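Local coordinates for metallo-beta-lactamase (Serratia marcescens, PDB 6K4X), which probably hydrolyses beta-lactam antibiotics with a two-zinc active site, as a subclass B3 metallo-beta-lactamase that also binds a sulfanylbenzoic acid inhibitor, at residues W157-C162 with K168-A173; T13-T18 with Q164-D169. One frame throughout, in Å; residues are numbered along the deposited sequence.

Contact 1: W157-C162 with K168-A173; sequences WTWQSC and KDVVFA
Six backbone hydrogen bonds tie Trp157, Trp159 and Ser161 to Phe172, Val170 and Lys168, one reciprocal pair for each couple, as in a regular antiparallel hairpin. The shortest run from Phe172 N to Trp157 O and from Val170 N to Trp159 O, both 2.8 Å; the second is close to straight, with an N-H...O angle of 168°. Between these rungs, Thr158 and Val171, and likewise Gln160 and Asp169, form non-hydrogen-bonded pairs, where Thr158 CA comes within 3.3 Å of Val170 O in a CA-H...O contact.

On the sheet face of Gln160 and Asp169 the two side chains run alongside each other, amide and carboxylate planes turned 53° apart. Gln160 NE2 lies 2.8 Å from Asp169 OD1, a close polar approach. Further along this face, Thr158 CG2 meets Val171 CG2.

The other face is dominated by the Trp159 indole. Its CG stands between the backbone N and the carbonyl carbon (chi1 62°), which lays the ring across Val170: Val170 CB sits over the five-membered ring, 3.8 Å from its centroid, in a CH-pi contact, while CG1 reaches Trp159 CZ2 at 3.5 Å. Trp159 CH2 also touches Phe172 CB. Trp159 NE1 is hydrogen-bonded to Thr18 OG1, and Val29, Leu31 and Val40 of the facing sheet pack against this surface.

The hairpin therefore has an inner face largely apolar around Trp157, Trp159, Val170 and Phe172, joined to the opposite sheet of the alphabeta/betaalpha sandwich, with the indole N-H and Ser161 hydroxyl bonded within it, and a partly polar outer face.

Contact 2: T13-T18 with Q164-D169; sequences TIYGNT and QGKCKD
The Tyr15 phenol reaches the strand start at Lys166-Lys168 in two ways, by its hydroxyl and by a ring face. Its hydroxyl donates to Lys166 O, with OH and O 2.7 Å apart. The acceptor lies at the ring edge, in the plane of the phenol, yet the approach to the carbonyl is bent: the C=O...OH angle is 118°, and the hydroxyl stands well above the carbonyl plane, away from either lone pair.

With CG anti to the backbone N (chi1 -167°), the Tyr15 ring extends from its own turn toward the other chain segment, and one face receives Lys168. There Lys168 CG sits 3.7 Å from the centroid of the Tyr15 ring, only 17° off the normal, as a CH-pi contact; CZ and CE2 are its nearest ring atoms. The two side chains cross at about a right angle. Lys168 CG lies beside its own backbone N, anti to the carbonyl carbon, which puts that methylene over the ring.

Tyr15 begins a type II' beta turn that ends at Thr18, closed by a bond from Thr18 N to Tyr15 O, and together with Ile14 it faces Thr18 in a classic beta bulge. The turn joins strands 12-15 and 18-20 at the margin of the seven-stranded sheet, so the phenol spans from that sheet to the hairpin of the other one. Gly16 occupies the second position of the turn with positive phi, and its N is hydrogen-bonded to the Glu163 carboxylate (OE2).

Lys166 takes part with its aliphatic base: its CG lies 3.6 Å from Tyr15 OH, alongside the bonded carbonyl. Tyr15 also packs against Ser161 and Glu163 of the partner hairpin strand and against Ile210 of strand 210-213.

How the contacts relate
The two contacts have centres about 9 Å apart and share Lys168 and Asp169 on strand 166-173. Along the chain, 13-18 comes first, followed much later by 157-162 and then the overlapping 164-169 and 168-173. Contact 1 lies within the five-stranded sheet; contact 2 brings the edge of the seven-stranded sheet to the tip of the same hairpin. The Cys162-Cys167 disulfide crosses that tip and joins a residue of each contact, while Ser161 OG and Thr18 OG1, probably hydrogen-bonded at 2.7 Å, connect the sheets. Toward the other end of contact 1, the side chain of Phe172 lies about 6 Å from that of the zinc ligand His77.

Contact 1: W157-C162 with K168-A173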
loop_
_atom_site.group_PDB
_atom_site.type_symbol
_atom_site.label_atom_id
_atom_site.label_comp_id
_atom_site.label_asym_id
_atom_site.label_seq_id
_atom_site.Cartn_x
_atom_site.Cartn_y
_atom_site.Cartn_z
ATOM N N TRP A 157 5.164 2.205 3.514
ATOM C CA TRP A 157 5.832 3.432 3.096
ATOM C C TRP A 157 5.441 4.561 4.039
ATOM O O TRP A 157 4.248 4.679 4.382
ATOM C CB TRP A 157 5.432 3.777 1.662
ATOM C CG TRP A 157 5.743 2.724 0.649
ATOM C CD1 TRP A 157 4.890 1.744 0.244
ATOM C CD2 TRP A 157 6.971 2.498 -0.069
ATOM N NE1 TRP A 157 5.453 0.968 -0.723
ATOM C CE2 TRP A 157 6.729 1.400 -0.928
ATOM C CE3 TRP A 157 8.221 3.121 -0.113
ATOM C CZ2 TRP A 157 7.673 0.921 -1.820
ATOM C CZ3 TRP A 157 9.149 2.652 -1.015
ATOM C CH2 TRP A 157 8.871 1.567 -1.837
ATOM N N THR A 158 6.391 5.419 4.431
ATOM C CA THR A 158 6.082 6.492 5.375
ATOM C C THR A 158 6.676 7.825 4.917
ATOM O O THR A 158 7.683 7.894 4.225
ATOM C CB THR A 158 6.581 6.171 6.787
ATOM O OG1 THR A 158 8.007 6.060 6.793
ATOM C CG2 THR A 158 5.988 4.879 7.301
ATOM N N TRP A 159 5.996 8.902 5.301
ATOM C CA TRP A 159 6.440 10.232 4.976
ATOM C C TRP A 159 5.797 11.227 5.928
ATOM O O TRP A 159 5.009 10.854 6.796
ATOM C CB TRP A 159 6.125 10.566 3.523
ATOM C CG TRP A 159 4.663 10.560 3.193
ATOM C CD1 TRP A 159 3.784 11.595 3.296
ATOM C CD2 TRP A 159 3.913 9.454 2.666
ATOM N NE1 TRP A 159 2.538 11.207 2.881
ATOM C CE2 TRP A 159 2.590 9.896 2.477
ATOM C CE3 TRP A 159 4.246 8.148 2.304
ATOM C CZ2 TRP A 159 1.610 9.058 1.958
ATOM C CZ3 TRP A 159 3.280 7.317 1.795
ATOM C CH2 TRP A 159 1.982 7.778 1.613
ATOM N N GLN A 160 6.147 12.500 5.761
ATOM C CA GLN A 160 5.542 13.563 6.522
ATOM C C GLN A 160 4.855 14.526 5.576
ATOM O O GLN A 160 5.443 14.889 4.563
ATOM C CB GLN A 160 6.589 14.314 7.337
ATOM C CG GLN A 160 7.278 13.410 8.344
ATOM C CD GLN A 160 7.879 14.156 9.507
ATOM O OE1 GLN A 160 7.809 15.385 9.599
ATOM N NE2 GLN A 160 8.460 13.396 10.420
ATOM N N SER A 161 3.634 14.941 5.919
ATOM C CA SER A 161 2.946 15.979 5.190
ATOM C C SER A 161 2.596 17.104 6.155
ATOM O O SER A 161 2.297 16.853 7.329
ATOM C CB SER A 161 1.682 15.463 4.527
ATOM O OG SER A 161 1.980 14.645 3.393
ATOM N N CYS A 162 2.591 18.340 5.646
ATOM C CA CYS A 162 2.471 19.493 6.502
ATOM C C CYS A 162 1.482 20.489 5.902
ATOM O O CYS A 162 1.336 20.598 4.690
ATOM C CB CYS A 162 3.823 20.173 6.704
ATOM S SG CYS A 162 5.176 19.099 7.259
ATOM N N LYS A 168 2.354 15.960 10.065
ATOM C CA LYS A 168 1.878 14.686 10.520
ATOM C C LYS A 168 2.663 13.589 9.815
ATOM O O LYS A 168 2.998 13.694 8.638
ATOM C CB LYS A 168 0.400 14.491 10.182
ATOM C CG LYS A 168 -0.557 15.490 10.790
ATOM C CD LYS A 168 -0.727 15.327 12.254
ATOM C CE LYS A 168 -1.713 16.343 12.802
ATOM N NZ LYS A 168 -1.637 16.453 14.271
ATOM N N ASP A 169 2.883 12.502 10.546
ATOM C CA ASP A 169 3.490 11.316 10.002
ATOM C C ASP A 169 2.414 10.451 9.358
ATOM O O ASP A 169 1.451 10.036 10.032
ATOM C CB ASP A 169 4.202 10.531 11.098
ATOM C CG ASP A 169 5.375 11.307 11.646
ATOM O OD1 ASP A 169 5.988 12.106 10.885
ATOM O OD2 ASP A 169 5.612 11.196 12.857
ATOM N N VAL A 170 2.591 10.193 8.070
ATOM C CA VAL A 170 1.656 9.416 7.271
ATOM C C VAL A 170 2.276 8.063 6.956
ATOM O O VAL A 170 3.456 7.965 6.634
ATOM C CB VAL A 170 1.318 10.158 5.972
ATOM C CG1 VAL A 170 0.272 9.410 5.170
ATOM C CG2 VAL A 170 0.877 11.582 6.244
ATOM N N VAL A 171 1.470 7.013 7.078
ATOM C CA VAL A 171 1.883 5.636 6.825
ATOM C C VAL A 171 0.926 5.032 5.805
ATOM O O VAL A 171 -0.281 5.024 6.047
ATOM C CB VAL A 171 1.876 4.808 8.121
ATOM C CG1 VAL A 171 2.253 3.366 7.833
ATOM C CG2 VAL A 171 2.763 5.421 9.196
ATOM N N PHE A 172 1.453 4.529 4.689
ATOM C CA PHE A 172 0.687 3.714 3.755
ATOM C C PHE A 172 0.997 2.273 4.100
ATOM O O PHE A 172 2.086 1.768 3.835
ATOM C CB PHE A 172 1.012 4.084 2.308
ATOM C CG PHE A 172 0.020 3.570 1.299
ATOM C CD1 PHE A 172 -0.150 2.218 1.086
ATOM C CD2 PHE A 172 -0.763 4.441 0.580
ATOM C CE1 PHE A 172 -1.059 1.746 0.151
ATOM C CE2 PHE A 172 -1.651 3.971 -0.362
ATOM C CZ PHE A 172 -1.802 2.628 -0.582
ATOM N N ALA A 173 0.062 1.647 4.809
ATOM C CA ALA A 173 0.309 0.363 5.466
ATOM C C ALA A 173 0.037 -0.793 4.499
ATOM O O ALA A 173 -1.085 -0.956 4.014
ATOM C CB ALA A 173 -0.538 0.272 6.705
#

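Contact 2: T13-T18 with Q164-D169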
loop_
_atom_site.group_PDB
_atom_site.type_symbol
_atom_site.label_atom_id
_atom_site.label_comp_id
_atom_site.label_asym_id
_atom_site.label_seq_id
_atom_site.Cartn_x
_atom_site.Cartn_y
_atom_site.Cartn_z
ATOM N N THR A 13 -8.229 15.153 -0.605
ATOM C CA THR A 13 -6.997 15.398 0.137
ATOM C C THR A 13 -7.168 14.920 1.572
ATOM O O THR A 13 -8.141 15.260 2.240
ATOM C CB THR A 13 -6.607 16.875 0.097
ATOM O OG1 THR A 13 -6.390 17.205 -1.273
ATOM C CG2 THR A 13 -5.391 17.186 0.942
ATOM N N ILE A 14 -6.215 14.138 2.065
ATOM C CA ILE A 14 -6.248 13.646 3.428
ATOM C C ILE A 14 -5.531 14.629 4.354
ATOM O O ILE A 14 -6.034 14.969 5.437
ATOM C CB ILE A 14 -5.649 12.230 3.493
ATOM C CG1 ILE A 14 -6.669 11.256 2.890
ATOM C CG2 ILE A 14 -5.268 11.825 4.910
ATOM C CD1 ILE A 14 -6.172 9.858 2.646
ATOM N N TYR A 15 -4.333 15.089 3.980
ATOM C CA TYR A 15 -3.612 16.058 4.796
ATOM C C TYR A 15 -2.510 16.662 3.937
ATOM O O TYR A 15 -1.727 15.923 3.323
ATOM C CB TYR A 15 -2.982 15.395 6.024
ATOM C CG TYR A 15 -2.507 16.399 7.045
ATOM C CD1 TYR A 15 -3.401 16.920 7.971
ATOM C CD2 TYR A 15 -1.200 16.851 7.071
ATOM C CE1 TYR A 15 -3.010 17.880 8.889
ATOM C CE2 TYR A 15 -0.794 17.812 7.986
ATOM C CZ TYR A 15 -1.709 18.343 8.875
ATOM O OH TYR A 15 -1.334 19.290 9.795
ATOM N N GLY A 16 -2.412 17.983 3.885
ATOM C CA GLY A 16 -1.334 18.623 3.172
ATOM C C GLY A 16 -1.285 18.156 1.728
ATOM O O GLY A 16 -2.221 18.342 0.973
ATOM N N ASN A 17 -0.144 17.609 1.317
ATOM C CA ASN A 17 0.082 17.134 -0.043
ATOM C C ASN A 17 -0.170 15.625 -0.207
ATOM O O ASN A 17 0.308 15.054 -1.202
ATOM C CB ASN A 17 1.494 17.487 -0.508
ATOM C CG ASN A 17 2.580 16.860 0.343
ATOM O OD1 ASN A 17 2.412 16.637 1.549
ATOM N ND2 ASN A 17 3.732 16.604 -0.248
ATOM N N THR A 18 -0.883 15.003 0.739
ATOM C CA THR A 18 -1.275 13.610 0.632
ATOM C C THR A 18 -2.720 13.528 0.153
ATOM O O THR A 18 -3.621 13.986 0.864
ATOM C CB THR A 18 -1.175 12.900 1.987
ATOM O OG1 THR A 18 0.198 12.841 2.396
ATOM C CG2 THR A 18 -1.724 11.498 1.952
ATOM N N GLN A 164 1.027 24.582 6.583
ATOM C CA GLN A 164 1.489 25.814 7.240
ATOM C C GLN A 164 2.332 25.429 8.463
ATOM O O GLN A 164 2.244 26.016 9.551
ATOM C CB GLN A 164 0.310 26.721 7.606
ATOM C CG GLN A 164 -0.407 27.311 6.400
ATOM C CD GLN A 164 0.264 28.553 5.874
ATOM O OE1 GLN A 164 0.748 29.396 6.648
ATOM N NE2 GLN A 164 0.305 28.667 4.560
ATOM N N GLY A 165 3.197 24.428 8.295
ATOM C CA GLY A 165 4.192 24.073 9.299
ATOM C C GLY A 165 3.689 23.120 10.374
ATOM O O GLY A 165 4.466 22.770 11.249
ATOM N N LYS A 166 2.417 22.712 10.322
ATOM C CA LYS A 166 1.879 21.705 11.234
ATOM C C LYS A 166 1.917 20.351 10.519
ATOM O O LYS A 166 1.236 20.166 9.494
ATOM C CB LYS A 166 0.445 22.061 11.633
ATOM C CG LYS A 166 -0.184 21.144 12.667
ATOM C CD LYS A 166 0.548 21.075 13.997
ATOM C CE LYS A 166 -0.277 20.383 15.065
ATOM N NZ LYS A 166 -1.300 21.289 15.638
ATOM N N CYS A 167 2.768 19.447 10.984
ATOM C CA CYS A 167 3.129 18.261 10.223
ATOM C C CYS A 167 2.578 17.000 10.883
ATOM O O CYS A 167 2.442 16.929 12.121
ATOM C CB CYS A 167 4.640 18.148 10.129
ATOM S SG CYS A 167 5.384 19.553 9.273
ATOM N N LYS A 168 2.354 15.960 10.065
ATOM C CA LYS A 168 1.878 14.686 10.520
ATOM C C LYS A 168 2.663 13.589 9.815
ATOM O O LYS A 168 2.998 13.694 8.638
ATOM C CB LYS A 168 0.400 14.491 10.182
ATOM C CG LYS A 168 -0.557 15.490 10.790
ATOM C CD LYS A 168 -0.727 15.327 12.254
ATOM C CE LYS A 168 -1.713 16.343 12.802
ATOM N NZ LYS A 168 -1.637 16.453 14.271
ATOM N N ASP A 169 2.883 12.502 10.546
ATOM C CA ASP A 169 3.490 11.316 10.002
ATOM C C ASP A 169 2.414 10.451 9.358
ATOM O O ASP A 169 1.451 10.036 10.032
ATOM C CB ASP A 169 4.202 10.531 11.098
ATOM C CG ASP A 169 5.375 11.307 11.646
ATOM O OD1 ASP A 169 5.988 12.106 10.885
ATOM O OD2 ASP A 169 5.612 11.196 12.857
#